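Local coordinates for protein putative hydrolase (Agrobacterium vitis, PDB 3LLC) that probably acts as an alpha/beta-fold serine hydrolase, with a predicted acyl-protein thioesterase activity that removes fatty acyl groups from proteins, at residues 199-213 with 223-235. Sequence-based numbering, arbitrary orientation.
Sequences MAGMIDTGCPVHILQ and QHALKLVEHLPAD
I203 N donates to H231 O over 2.8 Å, tying the loop before strand 209-213 to H231, in the turn that follows helix 223-230, while the strand and helix axes run nearly antiparallel (166°) with a closest approach of 9.4 Å. How a polar ring is built into such a junction is seen at H231. Its ND1 donates to K227 O, one turn back, through a bond of 3.0 Å that lies close to the ring plane and fixes the ring's rotation. Over one face sits the CB of selenomethionine M199, 4.0 Å from the centroid, a CH-pi contact; G201 O reaches the ring edge, and NE2 meets a water that is bonded weakly to A200 O as well. M199 then continues along the helix: SE rests on L228 CA, and a bend at chi3 (-64°) sends CE to H224 CE1, 3.6 Å away, and against the aliphatic chain of K227. Both polar ends are held from elsewhere, H224 NE2 by P147 O and K227 NZ by a salt bridge to D152.

Deeper in, apolar branches interlock. The two methyls of L232 divide their work, CD2 meeting I203 CG2 and T205 CG2, CD1 meeting V209 CG1 and I211 CD1. I211 CD1 also touches L228 CD2 and lies 3.8 Å from V229 CG2, and A225 CB abuts Q213 CG, also at 3.8 Å. Near the C-terminal end of the strand Q213 NE2 makes weak bonds to V220 O and to OD2 of D217, the probable acid of a Ser-His-Asp triad. Strand 209-214, helix 222-230 and strand 237-242 form a right-handed beta-alpha-beta crossover, the repeating unit of the alpha/beta hydrolase fold, here packed through alternate strand residues, with loop 199-205 lying against the helix and the turn after it.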
loop_
_atom_site.group_PDB
_atom_site.type_symbol
_atom_site.label_atom_id
_atom_site.label_comp_id
_atom_site.label_asym_id
_atom_site.label_seq_id
_atom_site.Cartn_x
_atom_site.Cartn_y
_atom_site.Cartn_z
HETATM N N MSE A 199 -2.895 -1.663 -14.587
HETATM C CA MSE A 199 -4.183 -1.905 -15.246
HETATM C C MSE A 199 -4.196 -1.695 -16.769
HETATM O O MSE A 199 -5.264 -1.586 -17.360
HETATM C CB MSE A 199 -5.311 -1.100 -14.552
HETATM C CG MSE A 199 -5.489 -1.470 -13.071
HETATM SE SE MSE A 199 -7.109 -0.654 -12.274
HETATM C CE MSE A 199 -6.498 1.199 -12.488
ATOM N N ALA A 200 -3.033 -1.646 -17.416
ATOM C CA ALA A 200 -2.999 -1.642 -18.877
ATOM C C ALA A 200 -3.241 -3.079 -19.425
ATOM O O ALA A 200 -3.501 -3.256 -20.603
ATOM C CB ALA A 200 -1.679 -1.039 -19.462
ATOM N N GLY A 201 -3.158 -4.086 -18.551
ATOM C CA GLY A 201 -3.573 -5.466 -18.903
ATOM C C GLY A 201 -4.153 -6.201 -17.704
ATOM O O GLY A 201 -4.515 -5.578 -16.736
HETATM N N MSE A 202 -4.284 -7.532 -17.803
HETATM C CA MSE A 202 -4.853 -8.351 -16.712
HETATM C C MSE A 202 -3.812 -8.662 -15.643
HETATM O O MSE A 202 -2.640 -8.875 -15.948
HETATM C CB MSE A 202 -5.447 -9.663 -17.292
HETATM C CG MSE A 202 -6.500 -9.451 -18.363
HETATM SE SE MSE A 202 -8.059 -8.500 -17.589
HETATM C CE MSE A 202 -8.508 -9.832 -16.170
ATOM N N ILE A 203 -4.216 -8.623 -14.376
ATOM C CA ILE A 203 -3.325 -8.860 -13.218
ATOM C C ILE A 203 -3.563 -10.300 -12.666
ATOM O O ILE A 203 -4.702 -10.644 -12.362
ATOM C CB ILE A 203 -3.628 -7.858 -12.103
ATOM C CG1 ILE A 203 -3.403 -6.416 -12.600
ATOM C CG2 ILE A 203 -2.805 -8.168 -10.823
ATOM C CD1 ILE A 203 -3.994 -5.315 -11.649
ATOM N N ASP A 204 -2.506 -11.124 -12.596
ATOM C CA ASP A 204 -2.534 -12.503 -12.067
ATOM C C ASP A 204 -2.135 -12.491 -10.575
ATOM O O ASP A 204 -0.953 -12.315 -10.264
ATOM C CB ASP A 204 -1.506 -13.317 -12.890
ATOM C CG ASP A 204 -1.384 -14.788 -12.474
ATOM O OD1 ASP A 204 -2.179 -15.292 -11.656
ATOM O OD2 ASP A 204 -0.459 -15.450 -13.007
ATOM N N THR A 205 -3.063 -12.693 -9.639
ATOM C CA THR A 205 -2.686 -12.676 -8.192
ATOM C C THR A 205 -2.345 -14.044 -7.577
ATOM O O THR A 205 -1.520 -14.127 -6.651
ATOM C CB THR A 205 -3.814 -12.094 -7.330
ATOM O OG1 THR A 205 -4.977 -12.882 -7.556
ATOM C CG2 THR A 205 -4.057 -10.604 -7.702
ATOM N N GLY A 206 -3.046 -15.074 -8.015
ATOM C CA GLY A 206 -2.954 -16.415 -7.427
ATOM C C GLY A 206 -3.510 -16.582 -6.004
ATOM O O GLY A 206 -3.209 -17.573 -5.354
ATOM N N CYS A 207 -4.301 -15.617 -5.507
ATOM C CA CYS A 207 -4.846 -15.704 -4.154
ATOM C C CYS A 207 -6.168 -14.918 -4.057
ATOM O O CYS A 207 -6.433 -14.076 -4.922
ATOM C CB CYS A 207 -3.850 -15.068 -3.167
ATOM S SG CYS A 207 -3.544 -13.298 -3.394
ATOM N N PRO A 208 -6.931 -15.133 -2.979
ATOM C CA PRO A 208 -8.153 -14.281 -2.800
ATOM C C PRO A 208 -7.836 -12.811 -2.595
ATOM O O PRO A 208 -6.818 -12.466 -1.980
ATOM C CB PRO A 208 -8.847 -14.882 -1.577
ATOM C CG PRO A 208 -8.167 -16.211 -1.318
ATOM C CD PRO A 208 -6.805 -16.156 -1.927
ATOM N N VAL A 209 -8.728 -11.955 -3.119
ATOM C CA VAL A 209 -8.607 -10.505 -2.999
ATOM C C VAL A 209 -9.957 -9.976 -2.473
ATOM O O VAL A 209 -11.005 -10.354 -3.004
ATOM C CB VAL A 209 -8.285 -9.853 -4.357
ATOM C CG1 VAL A 209 -8.143 -8.317 -4.212
ATOM C CG2 VAL A 209 -6.956 -10.396 -4.975
ATOM N N HIS A 210 -9.926 -9.123 -1.439
ATOM C CA HIS A 210 -11.111 -8.436 -0.938
ATOM C C HIS A 210 -10.792 -6.957 -0.937
ATOM O O HIS A 210 -9.863 -6.522 -0.224
ATOM C CB HIS A 210 -11.427 -8.876 0.481
ATOM C CG HIS A 210 -12.787 -8.449 0.977
ATOM N ND1 HIS A 210 -13.418 -9.075 2.032
ATOM C CD2 HIS A 210 -13.635 -7.477 0.559
ATOM C CE1 HIS A 210 -14.588 -8.493 2.253
ATOM N NE2 HIS A 210 -14.750 -7.528 1.366
ATOM N N ILE A 211 -11.574 -6.196 -1.701
ATOM C CA ILE A 211 -11.466 -4.707 -1.754
ATOM C C ILE A 211 -12.620 -4.082 -0.926
ATOM O O ILE A 211 -13.774 -4.523 -1.031
ATOM C CB ILE A 211 -11.571 -4.185 -3.200
ATOM C CG1 ILE A 211 -10.502 -4.814 -4.120
ATOM C CG2 ILE A 211 -11.479 -2.601 -3.259
ATOM C CD1 ILE A 211 -10.925 -4.884 -5.631
ATOM N N LEU A 212 -12.278 -3.074 -0.101
ATOM C CA LEU A 212 -13.241 -2.279 0.685
ATOM C C LEU A 212 -13.117 -0.836 0.149
ATOM O O LEU A 212 -11.999 -0.293 0.063
ATOM C CB LEU A 212 -12.904 -2.315 2.169
ATOM C CG LEU A 212 -13.101 -3.656 2.912
ATOM C CD1 LEU A 212 -12.145 -3.803 4.097
ATOM C CD2 LEU A 212 -14.528 -3.767 3.428
ATOM N N GLN A 213 -14.254 -0.236 -0.234
ATOM C CA GLN A 213 -14.260 1.054 -0.936
ATOM C C GLN A 213 -15.513 1.865 -0.578
ATOM O O GLN A 213 -16.676 1.380 -0.638
ATOM C CB GLN A 213 -14.199 0.804 -2.455
ATOM C CG GLN A 213 -14.386 2.028 -3.334
ATOM C CD GLN A 213 -13.166 2.946 -3.347
ATOM O OE1 GLN A 213 -12.017 2.504 -3.548
ATOM N NE2 GLN A 213 -13.419 4.244 -3.164
ATOM N N GLN A 223 -15.752 4.176 -8.664
ATOM C CA GLN A 223 -15.659 3.608 -10.041
ATOM C C GLN A 223 -14.248 3.036 -10.328
ATOM O O GLN A 223 -14.081 2.123 -11.178
ATOM C CB GLN A 223 -16.024 4.664 -11.096
ATOM C CG GLN A 223 -17.505 5.157 -11.053
ATOM C CD GLN A 223 -17.760 6.396 -10.157
ATOM O OE1 GLN A 223 -17.003 6.701 -9.213
ATOM N NE2 GLN A 223 -18.882 7.081 -10.429
ATOM N N HIS A 224 -13.225 3.588 -9.646
ATOM C CA HIS A 224 -11.841 3.102 -9.788
ATOM C C HIS A 224 -11.716 1.661 -9.250
ATOM O O HIS A 224 -10.942 0.843 -9.817
ATOM C CB HIS A 224 -10.876 4.033 -9.060
ATOM C CG HIS A 224 -9.456 3.951 -9.529
ATOM N ND1 HIS A 224 -9.076 4.284 -10.818
ATOM C CD2 HIS A 224 -8.320 3.608 -8.873
ATOM C CE1 HIS A 224 -7.762 4.131 -10.932
ATOM N NE2 HIS A 224 -7.278 3.718 -9.769
ATOM N N ALA A 225 -12.467 1.334 -8.194
ATOM C CA ALA A 225 -12.483 -0.026 -7.622
ATOM C C ALA A 225 -13.163 -1.013 -8.584
ATOM O O ALA A 225 -12.704 -2.142 -8.740
ATOM C CB ALA A 225 -13.167 -0.063 -6.214
ATOM N N LEU A 226 -14.246 -0.579 -9.240
ATOM C CA LEU A 226 -14.921 -1.377 -10.277
ATOM C C LEU A 226 -13.977 -1.613 -11.463
ATOM O O LEU A 226 -13.945 -2.714 -12.013
ATOM C CB LEU A 226 -16.234 -0.710 -10.727
ATOM C CG LEU A 226 -17.387 -0.805 -9.699
ATOM C CD1 LEU A 226 -18.539 0.177 -10.089
ATOM C CD2 LEU A 226 -17.927 -2.249 -9.556
ATOM N N LYS A 227 -13.198 -0.592 -11.846
ATOM C CA LYS A 227 -12.169 -0.753 -12.896
ATOM C C LYS A 227 -11.104 -1.812 -12.485
ATOM O O LYS A 227 -10.754 -2.709 -13.282
ATOM C CB LYS A 227 -11.473 0.587 -13.192
ATOM C CG LYS A 227 -10.450 0.513 -14.338
ATOM C CD LYS A 227 -9.774 1.907 -14.615
ATOM C CE LYS A 227 -8.774 1.851 -15.764
ATOM N NZ LYS A 227 -8.324 3.212 -16.165
ATOM N N LEU A 228 -10.626 -1.743 -11.251
ATOM C CA LEU A 228 -9.664 -2.757 -10.757
ATOM C C LEU A 228 -10.238 -4.192 -10.824
ATOM O O LEU A 228 -9.543 -5.123 -11.253
ATOM C CB LEU A 228 -9.199 -2.426 -9.333
ATOM C CG LEU A 228 -8.290 -3.451 -8.629
ATOM C CD1 LEU A 228 -7.022 -3.737 -9.489
ATOM C CD2 LEU A 228 -7.927 -3.012 -7.165
ATOM N N VAL A 229 -11.512 -4.368 -10.458
ATOM C CA VAL A 229 -12.132 -5.690 -10.530
ATOM C C VAL A 229 -12.128 -6.227 -11.988
ATOM O O VAL A 229 -11.891 -7.412 -12.207
ATOM C CB VAL A 229 -13.573 -5.712 -9.919
ATOM C CG1 VAL A 229 -14.368 -7.045 -10.287
ATOM C CG2 VAL A 229 -13.510 -5.463 -8.385
ATOM N N GLU A 230 -12.334 -5.350 -12.976
ATOM C CA GLU A 230 -12.275 -5.738 -14.404
ATOM C C GLU A 230 -10.873 -6.200 -14.839
ATOM O O GLU A 230 -10.753 -6.837 -15.861
ATOM C CB GLU A 230 -12.723 -4.579 -15.319
ATOM C CG GLU A 230 -14.188 -4.179 -15.061
ATOM C CD GLU A 230 -14.665 -2.880 -15.737
ATOM O OE1 GLU A 230 -13.857 -2.156 -16.370
ATOM O OE2 GLU A 230 -15.885 -2.583 -15.598
ATOM N N HIS A 231 -9.838 -5.871 -14.073
ATOM C CA HIS A 231 -8.448 -6.259 -14.379
ATOM C C HIS A 231 -7.922 -7.412 -13.475
ATOM O O HIS A 231 -6.744 -7.765 -13.534
ATOM C CB HIS A 231 -7.538 -5.035 -14.335
ATOM C CG HIS A 231 -7.765 -4.100 -15.482
ATOM N ND1 HIS A 231 -8.731 -3.108 -15.447
ATOM C CD2 HIS A 231 -7.250 -4.082 -16.737
ATOM C CE1 HIS A 231 -8.761 -2.493 -16.624
ATOM N NE2 HIS A 231 -7.901 -3.088 -17.435
ATOM N N LEU A 232 -8.794 -7.962 -12.632
ATOM C CA LEU A 232 -8.410 -9.049 -11.703
ATOM C C LEU A 232 -8.984 -10.376 -12.174
ATOM O O LEU A 232 -9.757 -10.425 -13.127
ATOM C CB LEU A 232 -8.834 -8.719 -10.260
ATOM C CG LEU A 232 -8.041 -7.660 -9.502
ATOM C CD1 LEU A 232 -8.754 -7.275 -8.198
ATOM C CD2 LEU A 232 -6.598 -8.143 -9.242
ATOM N N PRO A 233 -8.519 -11.489 -11.583
ATOM C CA PRO A 233 -8.973 -12.780 -12.078
ATOM C C PRO A 233 -10.495 -12.964 -11.968
ATOM O O PRO A 233 -11.163 -12.283 -11.165
ATOM C CB PRO A 233 -8.241 -13.774 -11.157
ATOM C CG PRO A 233 -6.979 -13.082 -10.794
ATOM C CD PRO A 233 -7.426 -11.635 -10.595
ATOM N N ALA A 234 -11.021 -13.889 -12.760
ATOM C CA ALA A 234 -12.457 -14.203 -12.755
ATOM C C ALA A 234 -12.967 -15.004 -11.509
ATOM O O ALA A 234 -14.148 -15.348 -11.441
ATOM C CB ALA A 234 -12.826 -14.947 -14.081
ATOM N N ASP A 235 -12.071 -15.327 -10.574
ATOM C CA ASP A 235 -12.405 -16.107 -9.381
ATOM C C ASP A 235 -11.790 -15.477 -8.127
ATOM O O ASP A 235 -10.757 -14.763 -8.193
ATOM C CB ASP A 235 -11.879 -17.539 -9.521
ATOM C CG ASP A 235 -10.361 -17.594 -9.550
ATOM O OD1 ASP A 235 -9.766 -17.223 -10.585
ATOM O OD2 ASP A 235 -9.765 -17.987 -8.529
HETATM O O HOH W 1 -6.954 -3.159 -20.319
HETATM O O HOH W 2 -8.043 -13.842 -7.263
#